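Local coordinates for purine catabolism protein pucG (Bacillus subtilis, PDB 3ISL) that transfers the amino group of (S)-ureidoglycine to glyoxylate in purine catabolism, yielding oxalurate and glycine with the help of pyridoxal 5'-phosphate, at residues A[291-294]-A[295-298]. Numbering follows the deposited sequence.
Sequences RFER and HRHH
Two donors of His295 converge on the carbonyl of Arg291, one turn earlier in the same helix. The backbone N supplies the usual helical bond, while ND1 is turned back on Arg291 O at 2.9 Å, with the oxygen close to the ring plane: an i to i+4 side-chain-to-backbone bond. The two donors approach from opposite faces of the carbonyl plane, and the ND1 bond, 42° above it, fixes the rotation of the imidazole. With chi1 at -79°, CG of His295 lies beside its own backbone N, which lets the ring fold back along the helix. CE1 touches two arginines, 3.7 Å from Arg291 CG and 3.6 Å above the centre of the Arg294 guanidinium, whose plane is inclined 39° to the ring. Arg294 gets there by bending at chi2 and chi3, and its CD also meets the edge of the His298 ring, 3.9 Å from CD2. NH1 of Arg291 and NH2 of Arg294 share Glu286 OE1, which probably offsets their crowded charge, while Arg294 NH1 bonds to Gly368 O and Cys371 O. An alanine in place of Arg294 would probably cost Glu286 one of its two arginine partners, those carbonyls a donor and His295 CE1 its guanidinium. On the exposed flank, Glu293 OE2 forms a salt bridge with Arg296 NH2 (2.8 Å), using its anti side. In this class-V aminotransferase fold, Arg291 also reaches Cys199 O, beside Lys198, the cofactor-carrying residue, unattached here. Helix 288-308 thus joins these loops, while His298 packs against helix 373-389 and hydrogen-bonds through ND1 to Tyr407 of helix 398-408.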
loop_
_atom_site.group_PDB
_atom_site.type_symbol
_atom_site.label_atom_id
_atom_site.label_comp_id
_atom_site.label_asym_id
_atom_site.label_seq_id
_atom_site.Cartn_x
_atom_site.Cartn_y
_atom_site.Cartn_z
ATOM N N ARG A 291 -23.702 -1.865 -14.903
ATOM C CA ARG A 291 -23.211 -2.323 -13.626
ATOM C C ARG A 291 -24.032 -1.847 -12.439
ATOM O O ARG A 291 -24.286 -2.645 -11.550
ATOM C CB ARG A 291 -21.724 -1.956 -13.447
ATOM C CG ARG A 291 -21.110 -2.520 -12.253
ATOM C CD ARG A 291 -19.599 -2.408 -12.420
ATOM N NE ARG A 291 -18.777 -2.981 -11.354
ATOM C CZ ARG A 291 -18.023 -4.092 -11.505
ATOM N NH1 ARG A 291 -18.047 -4.765 -12.647
ATOM N NH2 ARG A 291 -17.227 -4.513 -10.524
ATOM N N PHE A 292 -24.448 -0.582 -12.392
ATOM C CA PHE A 292 -25.284 -0.155 -11.232
ATOM C C PHE A 292 -26.621 -0.879 -11.180
ATOM O O PHE A 292 -27.131 -1.228 -10.081
ATOM C CB PHE A 292 -25.578 1.360 -11.219
ATOM C CG PHE A 292 -24.338 2.259 -11.359
ATOM C CD1 PHE A 292 -23.087 1.883 -10.832
ATOM C CD2 PHE A 292 -24.448 3.492 -12.007
ATOM C CE1 PHE A 292 -21.952 2.704 -10.977
ATOM C CE2 PHE A 292 -23.305 4.329 -12.150
ATOM C CZ PHE A 292 -22.076 3.943 -11.600
ATOM N N GLU A 293 -27.218 -1.070 -12.361
ATOM C CA GLU A 293 -28.488 -1.806 -12.470
ATOM C C GLU A 293 -28.291 -3.294 -12.053
ATOM O O GLU A 293 -29.136 -3.882 -11.357
ATOM C CB GLU A 293 -29.067 -1.701 -13.903
ATOM C CG GLU A 293 -30.161 -2.736 -14.152
ATOM C CD GLU A 293 -31.391 -2.452 -13.292
ATOM O OE1 GLU A 293 -32.120 -3.408 -12.899
ATOM O OE2 GLU A 293 -31.626 -1.245 -13.004
ATOM N N ARG A 294 -27.150 -3.876 -12.425
ATOM C CA ARG A 294 -26.852 -5.244 -12.020
ATOM C C ARG A 294 -26.727 -5.371 -10.475
ATOM O O ARG A 294 -27.110 -6.363 -9.883
ATOM C CB ARG A 294 -25.557 -5.662 -12.752
ATOM C CG ARG A 294 -25.123 -7.140 -12.600
ATOM C CD ARG A 294 -24.074 -7.329 -11.541
ATOM N NE ARG A 294 -22.772 -6.774 -11.951
ATOM C CZ ARG A 294 -21.630 -6.949 -11.306
ATOM N NH1 ARG A 294 -21.624 -7.635 -10.192
ATOM N NH2 ARG A 294 -20.500 -6.351 -11.774
ATOM N N HIS A 295 -26.146 -4.361 -9.828
ATOM C CA HIS A 295 -26.067 -4.351 -8.353
ATOM C C HIS A 295 -27.506 -4.251 -7.760
ATOM O O HIS A 295 -27.830 -4.950 -6.825
ATOM C CB HIS A 295 -25.139 -3.237 -7.860
ATOM C CG HIS A 295 -23.662 -3.602 -7.979
ATOM N ND1 HIS A 295 -23.001 -3.685 -9.194
ATOM C CD2 HIS A 295 -22.747 -3.942 -7.033
ATOM C CE1 HIS A 295 -21.741 -4.053 -8.986
ATOM N NE2 HIS A 295 -21.578 -4.251 -7.686
ATOM N N ARG A 296 -28.334 -3.389 -8.304
ATOM C CA ARG A 296 -29.748 -3.374 -7.895
ATOM C C ARG A 296 -30.514 -4.680 -8.086
ATOM O O ARG A 296 -31.329 -5.132 -7.208
ATOM C CB ARG A 296 -30.459 -2.264 -8.632
ATOM C CG ARG A 296 -30.017 -0.872 -8.076
ATOM C CD ARG A 296 -30.998 0.217 -8.524
ATOM N NE ARG A 296 -31.067 0.310 -9.993
ATOM C CZ ARG A 296 -30.217 1.026 -10.752
ATOM N NH1 ARG A 296 -29.196 1.726 -10.212
ATOM N NH2 ARG A 296 -30.394 1.050 -12.065
ATOM N N HIS A 297 -30.307 -5.306 -9.238
ATOM C CA HIS A 297 -31.003 -6.557 -9.494
ATOM C C HIS A 297 -30.735 -7.600 -8.339
ATOM O O HIS A 297 -31.677 -8.203 -7.737
ATOM C CB HIS A 297 -30.540 -7.068 -10.875
ATOM C CG HIS A 297 -31.186 -8.354 -11.291
ATOM N ND1 HIS A 297 -30.477 -9.405 -11.832
ATOM C CD2 HIS A 297 -32.486 -8.750 -11.263
ATOM C CE1 HIS A 297 -31.307 -10.390 -12.116
ATOM N NE2 HIS A 297 -32.519 -10.035 -11.740
ATOM N N HIS A 298 -29.443 -7.815 -8.015
ATOM C CA HIS A 298 -29.092 -8.803 -7.004
ATOM C C HIS A 298 -29.524 -8.362 -5.612
ATOM O O HIS A 298 -29.889 -9.199 -4.766
ATOM C CB HIS A 298 -27.623 -9.247 -7.092
ATOM C CG HIS A 298 -27.310 -9.891 -8.405
ATOM N ND1 HIS A 298 -27.793 -11.131 -8.773
ATOM C CD2 HIS A 298 -26.640 -9.422 -9.480
ATOM C CE1 HIS A 298 -27.397 -11.405 -10.004
ATOM N NE2 HIS A 298 -26.693 -10.388 -10.448
#